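Local coordinates for Cbs-cp12 (Microcystis aeruginosa PCC 7806, PDB 5NMU), which joins a pair of CBS domains to a CP12 domain in a hexamer and probably takes part in redox regulation of cyanobacterial photosynthesis, at residues V94-R105 against I117-F125. Sequence-based numbering, arbitrary orientation.
Sequences VARLFAQTRIRR and IISVSDILF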
ATOM      1  N   VAL A  94      10.313 -13.755  14.025  1.00 34.27           N
ATOM      2  CA  VAL A  94       9.558 -12.633  14.532  1.00 33.07           C
ATOM      3  C   VAL A  94       9.833 -11.425  13.586  1.00 32.55           C
ATOM      4  O   VAL A  94       8.913 -10.625  13.308  1.00 31.79           O
ATOM      5  CB  VAL A  94       9.982 -12.204  15.951  1.00 32.82           C
ATOM      6  CG1 VAL A  94       9.228 -10.936  16.398  1.00 32.10           C
ATOM      7  CG2 VAL A  94       9.757 -13.314  16.960  1.00 34.51           C
ATOM      8  N   ALA A  95      11.089 -11.300  13.146  1.00 32.66           N
ATOM      9  CA  ALA A  95      11.510 -10.219  12.213  1.00 34.69           C
ATOM     10  C   ALA A  95      10.710 -10.331  10.938  1.00 34.68           C
ATOM     11  O   ALA A  95      10.179  -9.363  10.451  1.00 32.81           O
ATOM     12  CB  ALA A  95      12.995 -10.320  11.894  1.00 34.84           C
ATOM     13  N   ARG A  96      10.590 -11.553  10.439  1.00 35.75           N
ATOM     14  CA  ARG A  96       9.905 -11.791   9.169  1.00 36.92           C
ATOM     15  C   ARG A  96       8.417 -11.550   9.277  1.00 36.59           C
ATOM     16  O   ARG A  96       7.863 -10.935   8.362  1.00 33.95           O
ATOM     17  CB  ARG A  96      10.166 -13.190   8.667  1.00 40.76           C
ATOM     18  CG  ARG A  96       9.560 -13.451   7.308  1.00 42.75           C
ATOM     19  CD  ARG A  96      10.059 -14.744   6.808  1.00 46.55           C
ATOM     20  NE  ARG A  96       9.634 -14.915   5.419  1.00 51.68           N
ATOM     21  CZ  ARG A  96      10.294 -14.485   4.339  1.00 51.47           C
ATOM     22  NH1 ARG A  96      11.453 -13.813   4.436  1.00 50.70           N
ATOM     23  NH2 ARG A  96       9.770 -14.754   3.142  1.00 52.21           N
ATOM     24  N   LEU A  97       7.785 -12.038  10.366  1.00 34.15           N
ATOM     25  CA  LEU A  97       6.382 -11.725  10.631  1.00 33.84           C
ATOM     26  C   LEU A  97       6.116 -10.204  10.576  1.00 32.97           C
ATOM     27  O   LEU A  97       5.110  -9.741   9.990  1.00 31.35           O
ATOM     28  CB  LEU A  97       5.974 -12.234  12.038  1.00 34.06           C
ATOM     29  CG  LEU A  97       4.524 -12.067  12.491  1.00 34.11           C
ATOM     30  CD1 LEU A  97       3.543 -12.749  11.568  1.00 34.57           C
ATOM     31  CD2 LEU A  97       4.287 -12.540  13.912  1.00 35.26           C
ATOM     32  N   PHE A  98       6.961  -9.459  11.293  1.00 32.96           N
ATOM     33  CA  PHE A  98       6.787  -8.010  11.431  1.00 32.97           C
ATOM     34  C   PHE A  98       6.922  -7.357  10.048  1.00 33.68           C
ATOM     35  O   PHE A  98       6.098  -6.525   9.699  1.00 32.16           O
ATOM     36  CB  PHE A  98       7.766  -7.418  12.421  1.00 32.88           C
ATOM     37  CG  PHE A  98       7.433  -7.659  13.875  1.00 32.47           C
ATOM     38  CD1 PHE A  98       6.338  -8.423  14.286  1.00 33.83           C
ATOM     39  CD2 PHE A  98       8.264  -7.136  14.835  1.00 32.84           C
ATOM     40  CE1 PHE A  98       6.073  -8.617  15.647  1.00 33.38           C
ATOM     41  CE2 PHE A  98       8.021  -7.309  16.183  1.00 33.86           C
ATOM     42  CZ  PHE A  98       6.931  -8.064  16.597  1.00 33.85           C
ATOM     43  N   ALA A  99       7.911  -7.790   9.263  1.00 34.58           N
ATOM     44  CA  ALA A  99       8.105  -7.279   7.896  1.00 36.84           C
ATOM     45  C   ALA A  99       6.906  -7.563   7.001  1.00 39.31           C
ATOM     46  O   ALA A  99       6.450  -6.675   6.310  1.00 38.79           O
ATOM     47  CB  ALA A  99       9.380  -7.841   7.275  1.00 37.47           C
ATOM     48  N   GLN A 100       6.360  -8.773   7.093  1.00 39.19           N
ATOM     49  CA  GLN A 100       5.278  -9.200   6.232  1.00 42.72           C
ATOM     50  C   GLN A 100       3.937  -8.600   6.586  1.00 41.04           C
ATOM     51  O   GLN A 100       3.112  -8.449   5.684  1.00 42.74           O
ATOM     52  CB  GLN A 100       5.047 -10.716   6.281  1.00 44.24           C
ATOM     53  CG  GLN A 100       6.137 -11.538   5.611  1.00 49.33           C
ATOM     54  CD  GLN A 100       5.949 -13.037   5.839  1.00 51.70           C
ATOM     55  OE1 GLN A 100       6.534 -13.832   5.132  1.00 60.11           O
ATOM     56  NE2 GLN A 100       5.154 -13.426   6.850  1.00 52.01           N
ATOM     57  N   THR A 101       3.670  -8.418   7.872  1.00 37.49           N
ATOM     58  CA  THR A 101       2.450  -7.784   8.310  1.00 36.48           C
ATOM     59  C   THR A 101       2.613  -6.244   8.472  1.00 37.91           C
ATOM     60  O   THR A 101       1.641  -5.600   8.739  1.00 37.08           O
ATOM     61  CB  THR A 101       1.887  -8.436   9.609  1.00 35.94           C
ATOM     62  OG1 THR A 101       2.764  -8.211  10.722  1.00 35.36           O
ATOM     63  CG2 THR A 101       1.732  -9.985   9.405  1.00 36.36           C
ATOM     64  N   ARG A 102       3.825  -5.703   8.340  1.00 38.50           N
ATOM     65  CA  ARG A 102       4.113  -4.278   8.467  1.00 39.87           C
ATOM     66  C   ARG A 102       3.710  -3.779   9.827  1.00 37.67           C
ATOM     67  O   ARG A 102       3.009  -2.796   9.886  1.00 36.25           O
ATOM     68  CB  ARG A 102       3.380  -3.428   7.412  1.00 45.46           C
ATOM     69  CG  ARG A 102       3.519  -3.873   5.944  1.00 51.80           C
ATOM     70  CD  ARG A 102       4.659  -3.167   5.199  1.00 59.83           C
ATOM     71  NE  ARG A 102       5.846  -4.021   4.966  1.00 65.84           N
ATOM     72  CZ  ARG A 102       7.108  -3.582   4.778  1.00 67.09           C
ATOM     73  NH1 ARG A 102       7.441  -2.256   4.843  1.00 60.41           N
ATOM     74  NH2 ARG A 102       8.069  -4.500   4.566  1.00 66.78           N
ATOM     75  N   ILE A 103       4.109  -4.465  10.898  1.00 33.67           N
ATOM     76  CA  ILE A 103       3.956  -3.963  12.252  1.00 33.66           C
ATOM     77  C   ILE A 103       5.320  -3.853  12.863  1.00 32.29           C
ATOM     78  O   ILE A 103       6.281  -4.369  12.308  1.00 31.64           O
ATOM     79  CB  ILE A 103       3.091  -4.854  13.154  1.00 34.63           C
ATOM     80  CG1 ILE A 103       3.685  -6.266  13.230  1.00 34.16           C
ATOM     81  CG2 ILE A 103       1.633  -4.827  12.652  1.00 35.85           C
ATOM     82  CD1 ILE A 103       2.895  -7.184  14.135  1.00 35.15           C
ATOM     83  N   ARG A 104       5.405  -3.174  13.994  1.00 31.70           N
ATOM     84  CA  ARG A 104       6.680  -2.965  14.685  1.00 32.09           C
ATOM     85  C   ARG A 104       6.672  -3.564  16.076  1.00 31.41           C
ATOM     86  O   ARG A 104       7.712  -3.532  16.755  1.00 32.13           O
ATOM     87  CB  ARG A 104       7.012  -1.477  14.723  1.00 33.39           C
ATOM     88  CG  ARG A 104       7.322  -0.974  13.303  1.00 36.40           C
ATOM     89  CD  ARG A 104       7.030   0.464  13.097  1.00 38.03           C
ATOM     90  NE  ARG A 104       5.631   0.826  13.420  1.00 38.59           N
ATOM     91  CZ  ARG A 104       4.603   0.833  12.593  1.00 37.30           C
ATOM     92  NH1 ARG A 104       4.744   0.495  11.326  1.00 37.38           N
ATOM     93  NH2 ARG A 104       3.416   1.196  13.062  1.00 37.57           N
ATOM     94  N   ARG A 105       5.573  -4.205  16.463  1.00 31.29           N
ATOM     95  CA  ARG A 105       5.289  -4.454  17.882  1.00 33.57           C
ATOM     96  C   ARG A 105       4.142  -5.479  18.039  1.00 32.32           C
ATOM     97  O   ARG A 105       3.158  -5.377  17.319  1.00 31.72           O
ATOM     98  CB  ARG A 105       4.767  -3.066  18.355  1.00 37.16           C
ATOM     99  CG  ARG A 105       5.082  -2.675  19.670  1.00 39.64           C
ATOM    100  CD  ARG A 105       4.745  -1.185  19.806  1.00 38.95           C
ATOM    101  NE  ARG A 105       5.635  -0.387  19.000  1.00 40.29           N
ATOM    102  CZ  ARG A 105       6.913  -0.140  19.240  1.00 39.00           C
ATOM    103  NH1 ARG A 105       7.497  -0.640  20.275  1.00 40.88           N
ATOM    104  NH2 ARG A 105       7.614   0.599  18.396  1.00 37.83           N
ATOM    105  N   ILE A 117       5.750  -8.243  25.579  1.00 36.61           N
ATOM    106  CA  ILE A 117       5.529  -7.493  24.366  1.00 35.29           C
ATOM    107  C   ILE A 117       6.880  -7.472  23.639  1.00 34.35           C
ATOM    108  O   ILE A 117       7.932  -7.317  24.252  1.00 35.97           O
ATOM    109  CB  ILE A 117       4.955  -6.101  24.690  1.00 35.53           C
ATOM    110  CG1 ILE A 117       4.520  -5.359  23.433  1.00 34.63           C
ATOM    111  CG2 ILE A 117       5.942  -5.250  25.503  1.00 36.25           C
ATOM    112  CD1 ILE A 117       3.686  -4.099  23.761  1.00 35.62           C
ATOM    113  N   ILE A 118       6.852  -7.685  22.342  1.00 32.88           N
ATOM    114  CA  ILE A 118       8.080  -7.737  21.550  1.00 32.13           C
ATOM    115  C   ILE A 118       7.973  -6.725  20.370  1.00 31.64           C
ATOM    116  O   ILE A 118       6.925  -6.656  19.685  1.00 29.87           O
ATOM    117  CB  ILE A 118       8.382  -9.179  21.091  1.00 31.90           C
ATOM    118  CG1 ILE A 118       9.785  -9.270  20.482  1.00 32.32           C
ATOM    119  CG2 ILE A 118       7.372  -9.690  20.082  1.00 31.24           C
ATOM    120  CD1 ILE A 118      10.304 -10.676  20.300  1.00 32.82           C
ATOM    121  N   SER A 119       9.062  -5.981  20.157  1.00 31.53           N
ATOM    122  CA  SER A 119       9.107  -4.906  19.154  1.00 31.26           C
ATOM    123  C   SER A 119      10.366  -5.007  18.302  1.00 31.55           C
ATOM    124  O   SER A 119      11.293  -5.779  18.586  1.00 28.79           O
ATOM    125  CB  SER A 119       9.161  -3.549  19.832  1.00 31.14           C
ATOM    126  OG  SER A 119      10.439  -3.338  20.380  1.00 30.92           O
ATOM    127  N   VAL A 120      10.341  -4.203  17.251  1.00 30.96           N
ATOM    128  CA  VAL A 120      11.495  -4.013  16.409  1.00 31.61           C
ATOM    129  C   VAL A 120      12.721  -3.584  17.181  1.00 32.13           C
ATOM    130  O   VAL A 120      13.820  -4.047  16.838  1.00 32.79           O
ATOM    131  CB  VAL A 120      11.219  -3.069  15.202  1.00 31.57           C
ATOM    132  CG1 VAL A 120      10.331  -3.809  14.232  1.00 32.17           C
ATOM    133  CG2 VAL A 120      10.593  -1.728  15.599  1.00 33.86           C
ATOM    134  N   SER A 121      12.536  -2.757  18.215  1.00 31.59           N
ATOM    135  CA  SER A 121      13.617  -2.327  19.100  1.00 33.24           C
ATOM    136  C   SER A 121      14.218  -3.541  19.901  1.00 34.34           C
ATOM    137  O   SER A 121      15.424  -3.675  20.006  1.00 33.17           O
ATOM    138  CB  SER A 121      13.131  -1.261  20.085  1.00 33.29           C
ATOM    139  OG  SER A 121      12.446  -0.210  19.426  1.00 34.41           O
ATOM    140  N   ASP A 122      13.350  -4.400  20.442  1.00 35.10           N
ATOM    141  CA  ASP A 122      13.799  -5.604  21.121  1.00 36.28           C
ATOM    142  C   ASP A 122      14.652  -6.435  20.193  1.00 36.43           C
ATOM    143  O   ASP A 122      15.686  -6.920  20.607  1.00 36.80           O
ATOM    144  CB  ASP A 122      12.647  -6.435  21.646  1.00 36.39           C
ATOM    145  CG  ASP A 122      11.846  -5.729  22.696  1.00 36.26           C
ATOM    146  OD1 ASP A 122      12.408  -5.147  23.657  1.00 37.04           O
ATOM    147  OD2 ASP A 122      10.615  -5.795  22.557  1.00 36.52           O
ATOM    148  N   ILE A 123      14.279  -6.513  18.925  1.00 34.46           N
ATOM    149  CA  ILE A 123      15.077  -7.234  17.994  1.00 35.12           C
ATOM    150  C   ILE A 123      16.416  -6.519  17.737  1.00 36.54           C
ATOM    151  O   ILE A 123      17.481  -7.159  17.787  1.00 37.41           O
ATOM    152  CB  ILE A 123      14.352  -7.470  16.658  1.00 35.20           C
ATOM    153  CG1 ILE A 123      13.100  -8.319  16.899  1.00 35.13           C
ATOM    154  CG2 ILE A 123      15.270  -8.194  15.680  1.00 35.74           C
ATOM    155  CD1 ILE A 123      12.156  -8.440  15.731  1.00 35.46           C
ATOM    156  N   LEU A 124      16.372  -5.223  17.458  1.00 35.79           N
ATOM    157  CA  LEU A 124      17.575  -4.492  17.127  1.00 36.67           C
ATOM    158  C   LEU A 124      18.587  -4.589  18.265  1.00 38.76           C
ATOM    159  O   LEU A 124      19.769  -4.860  18.024  1.00 39.57           O
ATOM    160  CB  LEU A 124      17.277  -3.029  16.850  1.00 36.11           C
ATOM    161  CG  LEU A 124      18.468  -2.074  16.649  1.00 36.68           C
ATOM    162  CD1 LEU A 124      19.323  -2.567  15.515  1.00 36.82           C
ATOM    163  CD2 LEU A 124      17.994  -0.655  16.329  1.00 36.26           C
ATOM    164  N   PHE A 125      18.110  -4.397  19.490  1.00 38.08           N
ATOM    165  CA  PHE A 125      18.989  -4.342  20.621  1.00 39.83           C
ATOM    166  C   PHE A 125      19.383  -5.682  21.219  1.00 41.59           C
ATOM    167  O   PHE A 125      20.388  -5.751  21.873  1.00 42.73           O
ATOM    168  CB  PHE A 125      18.388  -3.467  21.718  1.00 39.16           C
ATOM    169  CG  PHE A 125      18.056  -2.074  21.299  1.00 37.46           C
ATOM    170  CD1 PHE A 125      18.805  -1.393  20.343  1.00 38.62           C
ATOM    171  CD2 PHE A 125      17.031  -1.411  21.929  1.00 37.46           C
ATOM    172  CE1 PHE A 125      18.535  -0.052  20.025  1.00 38.06           C
ATOM    173  CE2 PHE A 125      16.730  -0.102  21.606  1.00 38.66           C
ATOM    174  CZ  PHE A 125      17.480   0.578  20.640  1.00 38.42           C
TER
HETATM  175  O   HOH W   1      10.098   1.448  18.485  1.00 37.09           O
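F98 lays the edge of its ring against the strand-to-helix junction at I118 and S119. F98 CZ lies 3.4 Å from I118 O and 3.9 Å from I118 CG2. F98 CD2 meets V120 CG1 obliquely at 4.0 Å. R105 N lies over one ring face and V94 CG1 over the other, both toward the rim. With chi1 at 175°, V94 CG1 is anti to the backbone N, which lets it meet I118 CD1 tip to tip and lie 3.9 Å from I123 CD1. The side chains of R104 and V120 run side by side, with CB of R104 3.7 Å from CG2 of V120. V120 N donates to R104 O (2.8 Å, 156° at the hydrogen). R105 and S119 form an antiparallel, non-hydrogen-bonded pair, and a bend at chi3 (-68°) brings R105 NH1 to 3.4 Å from S119 CB. A water accepts from R105 NH2 at the guanidinium edge and donates to S121 OG. S119 and D122 form a capping box: D122 N donates to S119 OG, and S119 N to D122 OD2 (2.9 Å). The contact is buried within the second CBS domain. Helix 91-101 packs against helix 120-126 and the hairpin 105-110/113-119, while helix 7-10 also touches V94, I118 and I123.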